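Local structure of outer membrane protein OMP121 (Bacteroides thetaiotaomicron, 5FQ8) at residues 836-841 and 896-901; 884-887 and 891-894. The protein probably imports nutrients, such as peptides, across the outer membrane as a TonB-dependent receptor. One frame throughout, in Å; residues are numbered along the deposited sequence.

Contact 1 of 2, residues 836-841 and 896-901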
loop_
_atom_site.group_PDB
_atom_site.type_symbol
_atom_site.label_atom_id
_atom_site.label_comp_id
_atom_site.label_asym_id
_atom_site.label_seq_id
_atom_site.Cartn_x
_atom_site.Cartn_y
_atom_site.Cartn_z
ATOM N N ILE B 836 -3.145 -29.314 -17.733
ATOM C CA ILE B 836 -3.159 -28.340 -18.810
ATOM C C ILE B 836 -2.858 -29.000 -20.140
ATOM O O ILE B 836 -3.306 -28.525 -21.188
ATOM C CB ILE B 836 -2.169 -27.205 -18.514
ATOM C CG1 ILE B 836 -2.334 -26.090 -19.523
ATOM C CG2 ILE B 836 -0.769 -27.717 -18.562
ATOM C CD1 ILE B 836 -3.706 -25.555 -19.541
ATOM N N ASN B 837 -2.132 -30.117 -20.125
ATOM C CA ASN B 837 -1.739 -30.748 -21.371
ATOM C C ASN B 837 -2.793 -31.697 -21.886
ATOM O O ASN B 837 -2.896 -31.905 -23.094
ATOM C CB ASN B 837 -0.415 -31.474 -21.197
ATOM C CG ASN B 837 0.726 -30.534 -21.175
ATOM O OD1 ASN B 837 1.146 -30.020 -22.201
ATOM N ND2 ASN B 837 1.223 -30.271 -19.996
ATOM N N TYR B 838 -3.576 -32.284 -20.996
ATOM C CA TYR B 838 -4.818 -32.899 -21.429
ATOM C C TYR B 838 -5.757 -31.857 -22.021
ATOM O O TYR B 838 -6.168 -31.967 -23.181
ATOM C CB TYR B 838 -5.458 -33.641 -20.261
ATOM C CG TYR B 838 -5.009 -35.080 -20.175
ATOM C CD1 TYR B 838 -3.664 -35.423 -20.309
ATOM C CD2 TYR B 838 -5.928 -36.096 -19.965
ATOM C CE1 TYR B 838 -3.253 -36.737 -20.234
ATOM C CE2 TYR B 838 -5.536 -37.390 -19.883
ATOM C CZ TYR B 838 -4.195 -37.712 -20.022
ATOM O OH TYR B 838 -3.807 -39.023 -19.948
ATOM N N PHE B 839 -6.074 -30.809 -21.252
ATOM C CA PHE B 839 -7.047 -29.814 -21.712
ATOM C C PHE B 839 -6.639 -29.200 -23.038
ATOM O O PHE B 839 -7.480 -28.961 -23.907
ATOM C CB PHE B 839 -7.217 -28.706 -20.673
ATOM C CG PHE B 839 -7.911 -27.486 -21.211
ATOM C CD1 PHE B 839 -9.289 -27.451 -21.332
ATOM C CD2 PHE B 839 -7.195 -26.378 -21.587
ATOM C CE1 PHE B 839 -9.928 -26.342 -21.819
ATOM C CE2 PHE B 839 -7.832 -25.267 -22.080
ATOM C CZ PHE B 839 -9.202 -25.247 -22.195
ATOM N N THR B 840 -5.365 -28.930 -23.205
ATOM C CA THR B 840 -4.922 -28.206 -24.377
ATOM C C THR B 840 -4.688 -29.098 -25.581
ATOM O O THR B 840 -4.355 -28.579 -26.651
ATOM C CB THR B 840 -3.658 -27.450 -24.038
ATOM O OG1 THR B 840 -3.454 -26.437 -25.013
ATOM C CG2 THR B 840 -2.513 -28.372 -24.053
ATOM N N GLY B 841 -4.873 -30.410 -25.440
ATOM C CA GLY B 841 -4.727 -31.313 -26.561
ATOM C C GLY B 841 -3.305 -31.573 -26.966
ATOM O O GLY B 841 -3.045 -31.892 -28.127
ATOM N N SER B 896 -9.906 -37.486 -11.205
ATOM C CA SER B 896 -8.868 -38.339 -10.651
ATOM C C SER B 896 -7.755 -38.616 -11.649
ATOM O O SER B 896 -6.648 -38.971 -11.239
ATOM C CB SER B 896 -9.484 -39.635 -10.190
ATOM O OG SER B 896 -10.050 -40.275 -11.310
ATOM N N CYS B 897 -8.018 -38.446 -12.946
ATOM C CA CYS B 897 -6.977 -38.613 -13.953
ATOM C C CYS B 897 -5.749 -37.794 -13.632
ATOM O O CYS B 897 -4.636 -38.168 -14.009
ATOM C CB CYS B 897 -7.508 -38.219 -15.322
ATOM S SG CYS B 897 -6.289 -38.117 -16.609
ATOM N N PHE B 898 -5.918 -36.692 -12.922
ATOM C CA PHE B 898 -4.837 -35.747 -12.741
ATOM C C PHE B 898 -4.152 -35.894 -11.405
ATOM O O PHE B 898 -3.251 -35.117 -11.106
ATOM C CB PHE B 898 -5.359 -34.333 -12.935
ATOM C CG PHE B 898 -6.012 -34.127 -14.265
ATOM C CD1 PHE B 898 -5.292 -34.273 -15.428
ATOM C CD2 PHE B 898 -7.341 -33.809 -14.345
ATOM C CE1 PHE B 898 -5.880 -34.098 -16.644
ATOM C CE2 PHE B 898 -7.938 -33.621 -15.553
ATOM C CZ PHE B 898 -7.214 -33.767 -16.712
ATOM N N LEU B 899 -4.542 -36.871 -10.604
ATOM C CA LEU B 899 -3.653 -37.392 -9.582
ATOM C C LEU B 899 -2.662 -38.337 -10.243
ATOM O O LEU B 899 -3.061 -39.292 -10.918
ATOM C CB LEU B 899 -4.448 -38.096 -8.496
ATOM C CG LEU B 899 -5.268 -37.131 -7.665
ATOM C CD1 LEU B 899 -6.210 -37.877 -6.794
ATOM C CD2 LEU B 899 -4.346 -36.299 -6.830
ATOM N N VAL B 900 -1.372 -38.060 -10.062
ATOM C CA VAL B 900 -0.297 -38.719 -10.788
ATOM C C VAL B 900 0.606 -39.464 -9.816
ATOM O O VAL B 900 0.835 -39.009 -8.692
ATOM C CB VAL B 900 0.490 -37.680 -11.601
ATOM C CG1 VAL B 900 1.800 -38.237 -12.071
ATOM C CG2 VAL B 900 -0.351 -37.234 -12.758
ATOM N N ASP B 901 1.113 -40.614 -10.259
ATOM C CA ASP B 901 1.972 -41.450 -9.432
ATOM C C ASP B 901 3.257 -40.718 -9.056
ATOM O O ASP B 901 3.946 -40.163 -9.910
ATOM C CB ASP B 901 2.287 -42.744 -10.185
ATOM C CG ASP B 901 2.841 -43.836 -9.293
ATOM O OD1 ASP B 901 3.583 -43.540 -8.339
ATOM O OD2 ASP B 901 2.539 -45.011 -9.567
#
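With SG turned anti to its backbone N (chi1 171°), Cys897 reaches Tyr838, while Phe898, its CG anti to the carbonyl carbon (chi1 -56°), swings the far end of its ring toward the same tyrosine. Phe898 leads with one corner: CE1 lies 3.7 Å from Tyr838 CB, which sits at the phenyl edge, and 3.8 Å from Tyr838 CG. The rings form an offset edge-to-face pair, edge of Phe898 to face of Tyr838, with planes at 81° and centroids 5.6 Å apart. Farther out on the tyrosine, Cys897 SG lies 3.4 Å from Tyr838 CE2 and meets the ring obliquely, a sulfur-aromatic contact at 4.2 Å from SG to the ring centroid. The same sulfur stands over the rim of one Phe898 face and so touches both rings. This buried aromatic and sulfur cluster joins the last turn of helix 832-839, closed by a Schellman motif at Gly841, to the 3-10 turn from which strand 899-915 of the receptor's beta-barrel starts. Tyr830 and Asp835 also pack on Phe898, and Gln845 covers part of Tyr838. The carbonyl of Cys897 accepts a hydrogen bond from Lys834.

Contact 2 of 2, residues 884-887 and 891-894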
loop_
_atom_site.group_PDB
_atom_site.type_symbol
_atom_site.label_atom_id
_atom_site.label_comp_id
_atom_site.label_asym_id
_atom_site.label_seq_id
_atom_site.Cartn_x
_atom_site.Cartn_y
_atom_site.Cartn_z
ATOM N N TYR B 884 -12.225 -33.189 -27.617
ATOM C CA TYR B 884 -11.457 -32.235 -26.823
ATOM C C TYR B 884 -11.939 -32.188 -25.389
ATOM O O TYR B 884 -11.138 -32.011 -24.466
ATOM C CB TYR B 884 -11.553 -30.839 -27.426
ATOM C CG TYR B 884 -12.794 -30.103 -26.985
ATOM C CD1 TYR B 884 -14.016 -30.352 -27.593
ATOM C CD2 TYR B 884 -12.751 -29.171 -25.949
ATOM C CE1 TYR B 884 -15.143 -29.697 -27.206
ATOM C CE2 TYR B 884 -13.879 -28.510 -25.546
ATOM C CZ TYR B 884 -15.084 -28.777 -26.184
ATOM O OH TYR B 884 -16.250 -28.134 -25.820
ATOM N N LYS B 885 -13.247 -32.344 -25.178
ATOM C CA LYS B 885 -13.784 -32.235 -23.830
ATOM C C LYS B 885 -13.662 -33.548 -23.071
ATOM O O LYS B 885 -13.535 -33.536 -21.843
ATOM C CB LYS B 885 -15.230 -31.758 -23.893
ATOM C CG LYS B 885 -15.922 -31.665 -22.563
ATOM C CD LYS B 885 -17.360 -31.249 -22.716
ATOM C CE LYS B 885 -18.006 -31.030 -21.358
ATOM N NZ LYS B 885 -19.131 -30.065 -21.438
ATOM N N TYR B 886 -13.667 -34.677 -23.780
ATOM C CA TYR B 886 -13.421 -35.957 -23.133
ATOM C C TYR B 886 -12.093 -35.947 -22.400
ATOM O O TYR B 886 -11.995 -36.379 -21.247
ATOM C CB TYR B 886 -13.441 -37.078 -24.169
ATOM C CG TYR B 886 -13.170 -38.439 -23.593
ATOM C CD1 TYR B 886 -13.918 -38.925 -22.539
ATOM C CD2 TYR B 886 -12.172 -39.243 -24.106
ATOM C CE1 TYR B 886 -13.680 -40.160 -22.012
ATOM C CE2 TYR B 886 -11.930 -40.488 -23.581
ATOM C CZ TYR B 886 -12.685 -40.939 -22.533
ATOM O OH TYR B 886 -12.473 -42.179 -21.993
ATOM N N TRP B 887 -11.065 -35.424 -23.049
ATOM C CA TRP B 887 -9.744 -35.426 -22.456
ATOM C C TRP B 887 -9.559 -34.301 -21.461
ATOM O O TRP B 887 -8.878 -34.483 -20.453
ATOM C CB TRP B 887 -8.698 -35.363 -23.562
ATOM C CG TRP B 887 -8.673 -36.624 -24.332
ATOM C CD1 TRP B 887 -9.073 -36.820 -25.612
ATOM C CD2 TRP B 887 -8.276 -37.892 -23.837
ATOM N NE1 TRP B 887 -8.929 -38.134 -25.952
ATOM C CE2 TRP B 887 -8.441 -38.811 -24.870
ATOM C CE3 TRP B 887 -7.785 -38.336 -22.612
ATOM C CZ2 TRP B 887 -8.136 -40.138 -24.723
ATOM C CZ3 TRP B 887 -7.479 -39.665 -22.468
ATOM C CH2 TRP B 887 -7.652 -40.547 -23.516
ATOM N N GLY B 891 -10.870 -37.954 -19.337
ATOM C CA GLY B 891 -11.299 -39.230 -19.877
ATOM C C GLY B 891 -12.156 -40.022 -18.923
ATOM O O GLY B 891 -12.807 -39.439 -18.058
ATOM N N SER B 892 -12.134 -41.351 -19.032
ATOM C CA SER B 892 -12.951 -42.149 -18.135
ATOM C C SER B 892 -12.586 -41.927 -16.680
ATOM O O SER B 892 -13.332 -42.342 -15.790
ATOM C CB SER B 892 -12.813 -43.610 -18.493
ATOM O OG SER B 892 -13.134 -43.803 -19.855
ATOM N N ASP B 893 -11.479 -41.264 -16.416
ATOM C CA ASP B 893 -11.034 -41.092 -15.052
ATOM C C ASP B 893 -11.541 -39.809 -14.424
ATOM O O ASP B 893 -11.507 -39.684 -13.195
ATOM C CB ASP B 893 -9.509 -41.093 -15.006
ATOM C CG ASP B 893 -8.933 -42.460 -14.903
ATOM O OD1 ASP B 893 -9.573 -43.340 -14.298
ATOM O OD2 ASP B 893 -7.818 -42.640 -15.432
ATOM N N MET B 894 -11.993 -38.860 -15.233
ATOM C CA MET B 894 -12.520 -37.549 -14.791
ATOM C C MET B 894 -11.418 -36.830 -14.009
ATOM O O MET B 894 -10.252 -36.835 -14.425
ATOM C CB MET B 894 -13.821 -37.714 -14.031
ATOM C CG MET B 894 -14.850 -38.525 -14.777
ATOM S SD MET B 894 -16.546 -38.073 -14.467
ATOM C CE MET B 894 -16.864 -37.075 -15.890
#
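The end of helix 880-889, where the chain turns back toward the barrel, is held by a backbone bond and by Tyr886, whose ring lies along the returning loop. Gly891 N donates to Tyr886 O, 2.7 Å away, with an N-H...O angle of 145°. The bond spans five residues and ties the first peptide of the loop to the final helical turns. With CG anti to its own backbone N (chi1 179°), the Tyr886 side chain extends beside that carbonyl, and its ring comes under the glycine. Gly891, which has positive phi, sets its CA over one face as a CH-pi contact, 3.6 Å from the Tyr886 ring centroid and 24° off the ring normal, and nearest to CE1. At the far end Tyr886 OH and Ser892 OG, 2.8 Å apart, share a hydrogen bond, with OG in the plane of the phenol ring. The tyrosine therefore meets the loop twice, by face and by hydroxyl, and the hydroxyl bond helps to fix the ring's position. A leucine here would probably leave Ser892 OG without this mate and Gly891 without a flat surface to rest on. Beyond the glycine, Met894 N bonds back to Gly891 O at 3.0 Å, closing the short 3-10 turn. Ile878 also packs on Tyr886, and Tyr884, two residues earlier in the helix, meets the ring of Trp202. The return of Gly891 N to the carbonyl five residues back, followed by a short 3-10 turn, is one way of ending a helix and turning the chain into a loop, here on the way to barrel strand 899-915.

Following the chain from the N terminus, strand 828-831 leads into helix 832-839, which brings the first half of contact 1. After a long excursion, which includes strands 859-865 and 868-873, helix 880-889 supplies the first half of contact 2. Three residues later 891-894 completes it, closing a tight turn. The chain then reaches 896-901, where contact 1 closes the whole loop of 54 intervening residues at the start of barrel strand 899-915. Contact 2 is thus nested inside contact 1, with centres about 9 Å apart. They touch directly: Tyr838 CD2 packs 3.4 Å from Trp887 O, bringing the two helices together beside the barrel strand.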